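Side-chain contacts in phytase (Citrobacter braakii, PDB 3ZHC), which belongs to branch 2 of the histidine phosphatase superfamily, an enzyme family that pairs a mixed beta-sheet core flanked by helices with a smaller, mainly helical region: residues E213-E218 with W232-T237; N190-S195 with E240-Q245; L167-G172 with L278-E283. The protein carries 2 engineered substitutions. All coordinates share one frame; numbering follows the deposited sequence. Where two conformers were deposited one is given.

Contact 1 (E213-E218 with W232-T237); sequences EALPSE and WSLSST. With FMT (formic acid), chain N.
Ser-217 meets the start of helix 231-247 at Trp-232, and its side chain does so with both of its heavy atoms. CB lies in the plane of the indole, at its edge, 3.7 Å from Trp-232 CD1. One bond further out, OG accepts a nearly straight hydrogen bond from the backbone N of Trp-232 (3.0 Å, N-H...O angle 172°). With chi1 at -60°, OG lies beside its own backbone N and anti to the carbonyl carbon, which turns it to this N-H. The bond supplies an acceptor in the first turn of the helix, where no earlier helical carbonyl is available. OG also stays near the indole plane, 3.5 Å from Trp-232 CD1, so the serine covers one edge of the five-membered ring.

The backbone N of Ser-217 gives a second bond, to O2 of a formic acid molecule, 3.1 Å away. This molecule probably came from the crystallisation liquor; it also bonds to Thr-178 OG1, which is the partner of Trp-232 NE1 as well. Two residues before the serine, Leu-215, the first to leave the preceding helix, places CD1 3.6 Å from Leu-234 CD2, a purely apolar touch between branches that cross obliquely.

The contact ties the loop after helix 211-214 to the beginning of helix 231-247, helped by backbone bonding of Leu-215 with Ala-231. Trp-232 continues inward to Leu-270 and Ala-273 of helix 260-280 and to Tyr-177, Tyr-181 and Phe-185, while Leu-234 also packs on helix 49-53.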
loop_
_atom_site.group_PDB
_atom_site.type_symbol
_atom_site.label_atom_id
_atom_site.label_comp_id
_atom_site.label_asym_id
_atom_site.label_seq_id
_atom_site.Cartn_x
_atom_site.Cartn_y
_atom_site.Cartn_z
ATOM N N GLU B 213 -21.962 11.626 1.074
ATOM C CA GLU B 213 -23.043 12.527 0.632
ATOM C C GLU B 213 -24.051 12.752 1.775
ATOM O O GLU B 213 -24.526 13.861 1.960
ATOM C CB GLU B 213 -23.737 11.977 -0.641
ATOM C CG GLU B 213 -24.599 13.027 -1.444
ATOM C CD GLU B 213 -23.759 14.065 -2.281
ATOM O OE1 GLU B 213 -22.523 13.890 -2.448
ATOM O OE2 GLU B 213 -24.369 15.058 -2.773
ATOM N N ALA B 214 -24.356 11.690 2.536
ATOM C CA ALA B 214 -25.258 11.777 3.703
ATOM C C ALA B 214 -24.631 12.549 4.864
ATOM O O ALA B 214 -25.320 13.291 5.542
ATOM C CB ALA B 214 -25.665 10.381 4.176
ATOM N N LEU B 215 -23.319 12.347 5.083
ATOM C CA LEU B 215 -22.554 13.007 6.162
ATOM C C LEU B 215 -21.274 13.666 5.595
ATOM O O LEU B 215 -20.176 13.105 5.719
ATOM C CB LEU B 215 -22.206 11.999 7.252
ATOM C CG LEU B 215 -23.373 11.415 8.059
ATOM C CD1 LEU B 215 -22.951 10.132 8.780
ATOM C CD2 LEU B 215 -23.909 12.428 9.034
ATOM N N PRO B 216 -21.414 14.863 4.957
ATOM C CA PRO B 216 -20.213 15.559 4.412
ATOM C C PRO B 216 -19.205 15.933 5.511
ATOM O O PRO B 216 -19.596 16.344 6.596
ATOM C CB PRO B 216 -20.798 16.795 3.721
ATOM C CG PRO B 216 -22.151 16.957 4.304
ATOM C CD PRO B 216 -22.651 15.611 4.656
ATOM N N SER B 217 -17.923 15.776 5.201
ATOM C CA SER B 217 -16.849 15.985 6.166
ATOM C C SER B 217 -16.105 17.283 5.927
ATOM O O SER B 217 -15.832 17.656 4.789
ATOM C CB SER B 217 -15.862 14.822 6.115
ATOM O OG SER B 217 -16.500 13.590 6.416
ATOM N N GLU B 218 -15.783 17.961 7.014
ATOM C CA GLU B 218 -15.040 19.192 6.961
ATOM C C GLU B 218 -14.181 19.312 8.232
ATOM O O GLU B 218 -14.631 18.953 9.322
ATOM C CB GLU B 218 -16.000 20.368 6.818
ATOM C CG GLU B 218 -15.317 21.650 6.415
ATOM C CD GLU B 218 -16.295 22.787 6.155
ATOM O OE1 GLU B 218 -17.227 22.602 5.326
ATOM O OE2 GLU B 218 -16.131 23.871 6.794
ATOM N N TRP B 232 -16.089 10.726 7.356
ATOM C CA TRP B 232 -14.679 10.395 7.705
ATOM C C TRP B 232 -14.473 9.947 9.182
ATOM O O TRP B 232 -13.955 8.847 9.415
ATOM C CB TRP B 232 -13.718 11.548 7.307
ATOM C CG TRP B 232 -13.306 11.413 5.908
ATOM C CD1 TRP B 232 -13.749 12.122 4.843
ATOM C CD2 TRP B 232 -12.370 10.473 5.408
ATOM N NE1 TRP B 232 -13.131 11.684 3.692
ATOM C CE2 TRP B 232 -12.277 10.668 4.016
ATOM C CE3 TRP B 232 -11.590 9.478 6.002
ATOM C CZ2 TRP B 232 -11.427 9.902 3.203
ATOM C CZ3 TRP B 232 -10.742 8.715 5.189
ATOM C CH2 TRP B 232 -10.673 8.934 3.811
ATOM N N SER B 233 -14.868 10.770 10.150
ATOM C CA SER B 233 -14.753 10.378 11.591
ATOM C C SER B 233 -15.571 9.125 11.914
ATOM O O SER B 233 -15.073 8.221 12.583
ATOM C CB SER B 233 -15.165 11.521 12.522
ATOM O OG SER B 233 -15.255 11.078 13.880
ATOM N N LEU B 234 -16.818 9.081 11.437
ATOM C CA LEU B 234 -17.699 7.929 11.665
ATOM C C LEU B 234 -17.052 6.640 11.148
ATOM O O LEU B 234 -16.929 5.665 11.888
ATOM C CB LEU B 234 -19.082 8.138 11.000
ATOM C CG LEU B 234 -20.147 7.014 11.166
ATOM C CD1 LEU B 234 -20.443 6.770 12.628
ATOM C CD2 LEU B 234 -21.449 7.329 10.368
ATOM N N SER B 235 -16.636 6.658 9.880
ATOM C CA SER B 235 -15.990 5.488 9.235
ATOM C C SER B 235 -14.743 5.014 9.969
ATOM O O SER B 235 -14.512 3.818 10.063
ATOM C CB SER B 235 -15.653 5.813 7.807
ATOM O OG SER B 235 -16.860 6.070 7.086
ATOM N N SER B 236 -13.951 5.972 10.484
ATOM C CA SER B 236 -12.769 5.674 11.284
ATOM C C SER B 236 -13.168 4.903 12.537
ATOM O O SER B 236 -12.513 3.913 12.910
ATOM C CB SER B 236 -12.030 6.965 11.662
ATOM O OG SER B 236 -10.805 6.698 12.325
ATOM N N THR B 237 -14.245 5.353 13.182
ATOM C CA THR B 237 -14.767 4.689 14.376
ATOM C C THR B 237 -15.317 3.287 14.039
ATOM O O THR B 237 -14.942 2.308 14.677
ATOM C CB THR B 237 -15.865 5.560 15.068
ATOM O OG1 THR B 237 -15.276 6.803 15.511
ATOM C CG2 THR B 237 -16.504 4.833 16.242
HETATM C C FMT N . -16.536 15.008 1.778
HETATM O O1 FMT N . -16.689 13.834 2.098
HETATM O O2 FMT N . -17.311 15.878 2.152
#

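Contact 2 (N190-S195 with E240-Q245); sequences NVLNFS and EIFLLQ. With FMT (formic acid), chain P.
Val-191 and Phe-242 are the closest pair of the two backbones, their CA atoms 9.9 Å apart, so the two segments meet through side chains alone. Segment 240-245 is regular helix, with Gln-245 N bonded to Ile-241 O at 2.8 Å. Segment 190-195 runs from the last turn of helix 182-192 into a 3-10 segment that begins at Phe-194. Between them Asn-193, with phi at 51°, is the C-prime residue of a Schellman motif: Phe-194 N reaches back to Glu-189 O, and Asn-193 N makes a weak bond to Asn-190 O.

Phe-242 supplies the whole of one side of the contact, through the outer end of its ring. Val-191 comes to it obliquely with CG1, 3.8 Å from Phe-242 CE2 and almost equally near CZ; a chi1 of 172° sets this methyl opposite the valine's own N, while the two side chains run past each other in opposite directions. Leu-192 crosses the phenylalanine at about a right angle and places CD2 near the ring plane, 4.1 Å from Phe-242 CZ at the edge. No polar atom takes part, and all three residues are buried.

Away from the ring, a formic acid molecule, probably from the crystallisation liquor, sits at the helix end: its O2 accepts bonds from Ser-195 N (2.9 Å) and, in one of the two conformers of this serine, from Ser-195 OG (2.7 Å), and the molecule is also hydrogen-bonded to Lys-208 NZ.

The contact joins the C-terminal end of helix 182-192 to the C-terminal half of helix 231-247. Phe-242 also rests on Leu-188, one turn before Leu-192, whose own side chain packs on Leu-211 of helix 211-214. The carbonyl of Val-191 is bonded by Arg-257, in the link between helices 231-247 and 260-280.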
loop_
_atom_site.group_PDB
_atom_site.type_symbol
_atom_site.label_atom_id
_atom_site.label_comp_id
_atom_site.label_asym_id
_atom_site.label_seq_id
_atom_site.Cartn_x
_atom_site.Cartn_y
_atom_site.Cartn_z
ATOM N N ASN B 190 -21.531 -1.444 2.039
ATOM C CA ASN B 190 -21.984 -2.827 1.820
ATOM C C ASN B 190 -22.005 -3.623 3.125
ATOM O O ASN B 190 -22.941 -4.381 3.380
ATOM C CB ASN B 190 -21.100 -3.541 0.789
ATOM C CG ASN B 190 -21.597 -4.945 0.458
ATOM O OD1 ASN B 190 -22.671 -5.119 -0.104
ATOM N ND2 ASN B 190 -20.798 -5.955 0.815
ATOM N N VAL B 191 -20.966 -3.437 3.951
ATOM C CA VAL B 191 -20.861 -4.143 5.259
ATOM C C VAL B 191 -21.996 -3.702 6.226
ATOM O O VAL B 191 -22.580 -4.526 6.925
ATOM C CB VAL B 191 -19.447 -3.966 5.870
ATOM C CG1 VAL B 191 -19.368 -4.505 7.276
ATOM C CG2 VAL B 191 -18.396 -4.670 4.960
ATOM N N LEU B 192 -22.291 -2.409 6.239
ATOM C CA LEU B 192 -23.376 -1.859 7.037
ATOM C C LEU B 192 -24.777 -2.102 6.446
ATOM O O LEU B 192 -25.763 -1.919 7.141
ATOM C CB LEU B 192 -23.210 -0.335 7.170
ATOM C CG LEU B 192 -22.035 0.268 7.920
ATOM C CD1 LEU B 192 -21.953 1.746 7.612
ATOM C CD2 LEU B 192 -22.180 0.031 9.401
ATOM N N ASN B 193 -24.848 -2.506 5.161
ATOM C CA ASN B 193 -26.105 -2.520 4.369
ATOM C C ASN B 193 -26.742 -1.138 4.511
ATOM O O ASN B 193 -27.895 -1.001 4.880
ATOM C CB ASN B 193 -27.052 -3.676 4.767
ATOM C CG ASN B 193 -28.130 -3.970 3.684
ATOM O OD1 ASN B 193 -27.952 -3.634 2.486
ATOM N ND2 ASN B 193 -29.256 -4.607 4.106
ATOM N N PHE B 194 -25.920 -0.121 4.204
ATOM C CA PHE B 194 -26.240 1.302 4.403
ATOM C C PHE B 194 -27.481 1.762 3.656
ATOM O O PHE B 194 -28.271 2.520 4.209
ATOM C CB PHE B 194 -25.007 2.173 4.018
ATOM C CG PHE B 194 -25.218 3.663 4.180
ATOM C CD1 PHE B 194 -25.430 4.220 5.445
ATOM C CD2 PHE B 194 -25.190 4.521 3.055
ATOM C CE1 PHE B 194 -25.619 5.609 5.609
ATOM C CE2 PHE B 194 -25.375 5.906 3.205
ATOM C CZ PHE B 194 -25.593 6.457 4.485
ATOM N N SER B 195 -27.638 1.288 2.408
ATOM C CA SER B 195 -28.802 1.617 1.546
ATOM C C SER B 195 -30.159 1.322 2.202
ATOM O O SER B 195 -31.145 1.992 1.918
ATOM C CB SER B 195 -28.720 0.853 0.210
ATOM O OG SER B 195 -27.599 1.260 -0.544
ATOM N N GLU B 240 -12.771 0.554 12.925
ATOM C CA GLU B 240 -11.995 0.154 14.107
ATOM C C GLU B 240 -12.827 -0.790 14.976
ATOM O O GLU B 240 -12.293 -1.765 15.516
ATOM C CB GLU B 240 -11.527 1.375 14.902
ATOM C CG GLU B 240 -10.758 1.080 16.203
ATOM C CD GLU B 240 -9.380 0.382 16.014
ATOM O OE1 GLU B 240 -8.884 0.240 14.861
ATOM O OE2 GLU B 240 -8.800 -0.008 17.053
ATOM N N ILE B 241 -14.133 -0.500 15.107
ATOM C CA ILE B 241 -15.036 -1.367 15.889
ATOM C C ILE B 241 -15.040 -2.782 15.269
ATOM O O ILE B 241 -14.936 -3.770 15.997
ATOM C CB ILE B 241 -16.468 -0.787 16.042
ATOM C CG1 ILE B 241 -16.435 0.472 16.907
ATOM C CG2 ILE B 241 -17.411 -1.812 16.683
ATOM C CD1 ILE B 241 -17.748 1.232 16.985
ATOM N N PHE B 242 -15.125 -2.874 13.950
ATOM C CA PHE B 242 -15.081 -4.206 13.299
ATOM C C PHE B 242 -13.774 -4.942 13.616
ATOM O O PHE B 242 -13.812 -6.133 13.926
ATOM C CB PHE B 242 -15.304 -4.136 11.792
ATOM C CG PHE B 242 -16.636 -3.530 11.381
ATOM C CD1 PHE B 242 -17.820 -3.799 12.089
ATOM C CD2 PHE B 242 -16.708 -2.700 10.246
ATOM C CE1 PHE B 242 -19.047 -3.237 11.684
ATOM C CE2 PHE B 242 -17.932 -2.136 9.837
ATOM C CZ PHE B 242 -19.095 -2.402 10.554
ATOM N N LEU B 243 -12.641 -4.229 13.548
ATOM C CA LEU B 243 -11.327 -4.800 13.903
ATOM C C LEU B 243 -11.324 -5.285 15.335
ATOM O O LEU B 243 -10.873 -6.390 15.611
ATOM C CB LEU B 243 -10.197 -3.783 13.737
ATOM C CG LEU B 243 -8.772 -4.359 13.911
ATOM C CD1 LEU B 243 -8.115 -4.588 12.547
ATOM C CD2 LEU B 243 -7.907 -3.461 14.795
ATOM N N LEU B 244 -11.824 -4.435 16.246
ATOM C CA LEU B 244 -11.930 -4.787 17.688
ATOM C C LEU B 244 -12.805 -6.034 17.916
ATOM O O LEU B 244 -12.430 -6.922 18.695
ATOM C CB LEU B 244 -12.437 -3.605 18.498
ATOM C CG LEU B 244 -11.423 -2.434 18.610
ATOM C CD1 LEU B 244 -12.123 -1.125 19.063
ATOM C CD2 LEU B 244 -10.250 -2.777 19.523
ATOM N N GLN B 245 -13.959 -6.102 17.230
ATOM C CA GLN B 245 -14.845 -7.293 17.312
ATOM C C GLN B 245 -14.076 -8.587 16.970
ATOM O O GLN B 245 -14.144 -9.591 17.720
ATOM C CB GLN B 245 -16.041 -7.162 16.372
ATOM C CG GLN B 245 -17.061 -6.176 16.780
ATOM C CD GLN B 245 -18.136 -5.967 15.718
ATOM O OE1 GLN B 245 -18.095 -6.573 14.631
ATOM N NE2 GLN B 245 -19.106 -5.112 16.023
HETATM C C FMT P . -25.230 -0.597 0.846
HETATM O O1 FMT P . -24.487 -1.161 0.088
HETATM O O2 FMT P . -25.315 0.624 0.837
#

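Contact 3 (L167-G172 with L278-E283); sequences LERAGG and LQRTPE
Arg-169 reaches from the end of one helix to Arg-280 and Thr-281, at the junction of two others. Along segment 278-283, helix 260-280 first widens into a pi-type turn at Leu-278, Gln-279 and Arg-280. Leu-278 and Gln-279 turn away from Arg-169, and the contact starts at Arg-280. Its guanidinium stands almost perpendicular to that of Arg-169, the planes 83° apart, with the two NH2 atoms 4.0 Å from each other. Both side chains form salt bridges with Asp-276 OD1, through Arg-169 NH2 and Arg-280 NE, which probably helps them to lie so close. The shared carboxylate probably offsets much of their repulsion.

Thr-281 follows, at the N-cap position of helix 282-301, but its hydroxyl makes no capping bond. OG1 instead donates to the carbonyl O of Leu-277 and accepts a weak hydrogen bond from Arg-169 NH1 (3.3 Å, N-H...O angle 162°). It lies at the guanidinium edge, in plane. The aliphatic part of the arginine slides alongside the threonine in the opposite direction, with Arg-169 CD 3.5 Å from Thr-281 OG1 and 3.9 Å from Thr-281 CG2. A bend at chi3 (73°) turns the end of Arg-169 after this passage. Pro-282 then opens the next helix, and Glu-283 turns its side chain to Val-162 and Ala-165.

On the first segment, a Schellman motif with Gly-171 as C-prime residue ends helix 159-169, Gly-172 N bonding Leu-167 O at 3.0 Å. The contact thus sets that helix end against the break between helices 260-280 and 282-301, with Thr-281 also resting on Ile-166. On the helix 260-280 side of the break, Arg-280 NH1 bonds Ser-332 OG of helix 325-335.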
loop_
_atom_site.group_PDB
_atom_site.type_symbol
_atom_site.label_atom_id
_atom_site.label_comp_id
_atom_site.label_asym_id
_atom_site.label_seq_id
_atom_site.Cartn_x
_atom_site.Cartn_y
_atom_site.Cartn_z
ATOM N N LEU B 167 -5.363 20.113 5.552
ATOM C CA LEU B 167 -6.150 20.293 4.315
ATOM C C LEU B 167 -5.308 19.988 3.062
ATOM O O LEU B 167 -5.763 19.262 2.173
ATOM C CB LEU B 167 -6.728 21.724 4.202
ATOM C CG LEU B 167 -8.151 21.910 3.638
ATOM C CD1 LEU B 167 -8.293 23.316 2.989
ATOM C CD2 LEU B 167 -8.552 20.834 2.653
ATOM N N GLU B 168 -4.075 20.546 3.012
ATOM C CA GLU B 168 -3.159 20.332 1.851
ATOM C C GLU B 168 -2.641 18.901 1.768
ATOM O O GLU B 168 -2.310 18.425 0.668
ATOM C CB GLU B 168 -1.992 21.355 1.839
ATOM C CG GLU B 168 -2.451 22.849 1.611
ATOM C CD GLU B 168 -3.305 23.039 0.335
ATOM O OE1 GLU B 168 -2.915 22.510 -0.727
ATOM O OE2 GLU B 168 -4.370 23.718 0.409
ATOM N N ARG B 169 -2.566 18.205 2.908
ATOM C CA ARG B 169 -2.252 16.752 2.887
ATOM C C ARG B 169 -3.413 15.949 2.298
ATOM O O ARG B 169 -3.196 14.868 1.759
ATOM C CB ARG B 169 -1.898 16.221 4.256
ATOM C CG ARG B 169 -0.513 16.629 4.722
ATOM C CD ARG B 169 -0.081 15.764 5.812
ATOM N NE ARG B 169 0.264 14.422 5.308
ATOM C CZ ARG B 169 0.193 13.278 6.006
ATOM N NH1 ARG B 169 -0.236 13.249 7.284
ATOM N NH2 ARG B 169 0.542 12.148 5.418
ATOM N N ALA B 170 -4.636 16.491 2.414
ATOM C CA ALA B 170 -5.834 15.908 1.806
ATOM C C ALA B 170 -6.066 16.373 0.329
ATOM O O ALA B 170 -7.123 16.080 -0.248
ATOM C CB ALA B 170 -7.061 16.223 2.660
ATOM N N GLY B 171 -5.090 17.091 -0.261
ATOM C CA GLY B 171 -5.172 17.563 -1.675
ATOM C C GLY B 171 -5.713 18.972 -1.897
ATOM O O GLY B 171 -5.826 19.395 -3.024
ATOM N N GLY B 172 -6.035 19.700 -0.823
ATOM C CA GLY B 172 -6.628 21.057 -0.927
ATOM C C GLY B 172 -8.104 21.101 -0.551
ATOM O O GLY B 172 -8.634 22.186 -0.224
ATOM N N LEU B 278 -5.275 13.484 10.942
ATOM C CA LEU B 278 -5.438 14.128 12.276
ATOM C C LEU B 278 -4.290 13.937 13.264
ATOM O O LEU B 278 -4.142 14.761 14.174
ATOM C CB LEU B 278 -6.773 13.684 12.935
ATOM C CG LEU B 278 -8.071 14.046 12.189
ATOM C CD1 LEU B 278 -9.292 13.565 13.011
ATOM C CD2 LEU B 278 -8.195 15.558 11.862
ATOM N N GLN B 279 -3.483 12.875 13.098
ATOM C CA GLN B 279 -2.390 12.563 14.062
ATOM C C GLN B 279 -0.972 12.487 13.494
ATOM O O GLN B 279 -0.011 12.683 14.254
ATOM C CB GLN B 279 -2.710 11.249 14.782
ATOM C CG GLN B 279 -4.097 11.234 15.516
ATOM C CD GLN B 279 -4.171 12.169 16.733
ATOM O OE1 GLN B 279 -3.157 12.747 17.175
ATOM N NE2 GLN B 279 -5.380 12.319 17.288
ATOM N N ARG B 280 -0.818 12.202 12.185
ATOM C CA ARG B 280 0.538 12.127 11.574
ATOM C C ARG B 280 0.988 13.431 10.847
ATOM O O ARG B 280 2.184 13.614 10.611
ATOM C CB ARG B 280 0.657 10.944 10.621
ATOM C CG ARG B 280 0.241 9.576 11.212
ATOM C CD ARG B 280 0.975 8.371 10.533
ATOM N NE ARG B 280 1.255 8.656 9.130
ATOM C CZ ARG B 280 2.457 8.874 8.571
ATOM N NH1 ARG B 280 3.615 8.818 9.266
ATOM N NH2 ARG B 280 2.501 9.144 7.269
ATOM N N THR B 281 0.043 14.313 10.506
ATOM C CA THR B 281 0.355 15.608 9.901
ATOM C C THR B 281 1.353 16.322 10.814
ATOM O O THR B 281 1.005 16.644 11.938
ATOM C CB THR B 281 -0.916 16.455 9.700
ATOM O OG1 THR B 281 -1.804 15.756 8.828
ATOM C CG2 THR B 281 -0.585 17.861 9.098
ATOM N N PRO B 282 2.616 16.557 10.326
ATOM C CA PRO B 282 3.715 17.106 11.174
ATOM C C PRO B 282 3.339 18.260 12.080
ATOM O O PRO B 282 3.762 18.284 13.214
ATOM C CB PRO B 282 4.750 17.558 10.136
ATOM C CG PRO B 282 4.596 16.583 9.047
ATOM C CD PRO B 282 3.104 16.312 8.946
ATOM N N GLU B 283 2.534 19.201 11.575
ATOM C CA GLU B 283 2.121 20.381 12.358
ATOM C C GLU B 283 1.339 20.000 13.630
ATOM O O GLU B 283 1.373 20.746 14.604
ATOM C CB GLU B 283 1.324 21.384 11.512
ATOM C CG GLU B 283 2.181 22.205 10.522
ATOM C CD GLU B 283 2.581 21.463 9.246
ATOM O OE1 GLU B 283 2.211 20.282 9.043
ATOM O OE2 GLU B 283 3.275 22.088 8.437
#

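In the fold
Contacts 1 and 2 share helix 231-247: contact 1 uses its first turns and contact 2 its C-terminal half. Their centres are about 14 Å apart, and they touch directly where Ala-214 CB packs 3.9 Å from Phe-194 CZ. The centre of contact 3 is about 16 Å from that of contact 1 and about 26 Å from that of contact 2, and it touches neither. Helix 260-280, which ends in contact 3, is the next helix after 231-247. The three are nested in sequence, contact 1 within the loop closed by contact 2 and both within that of contact 3. Formic acid molecules are bound at contacts 1 and 2.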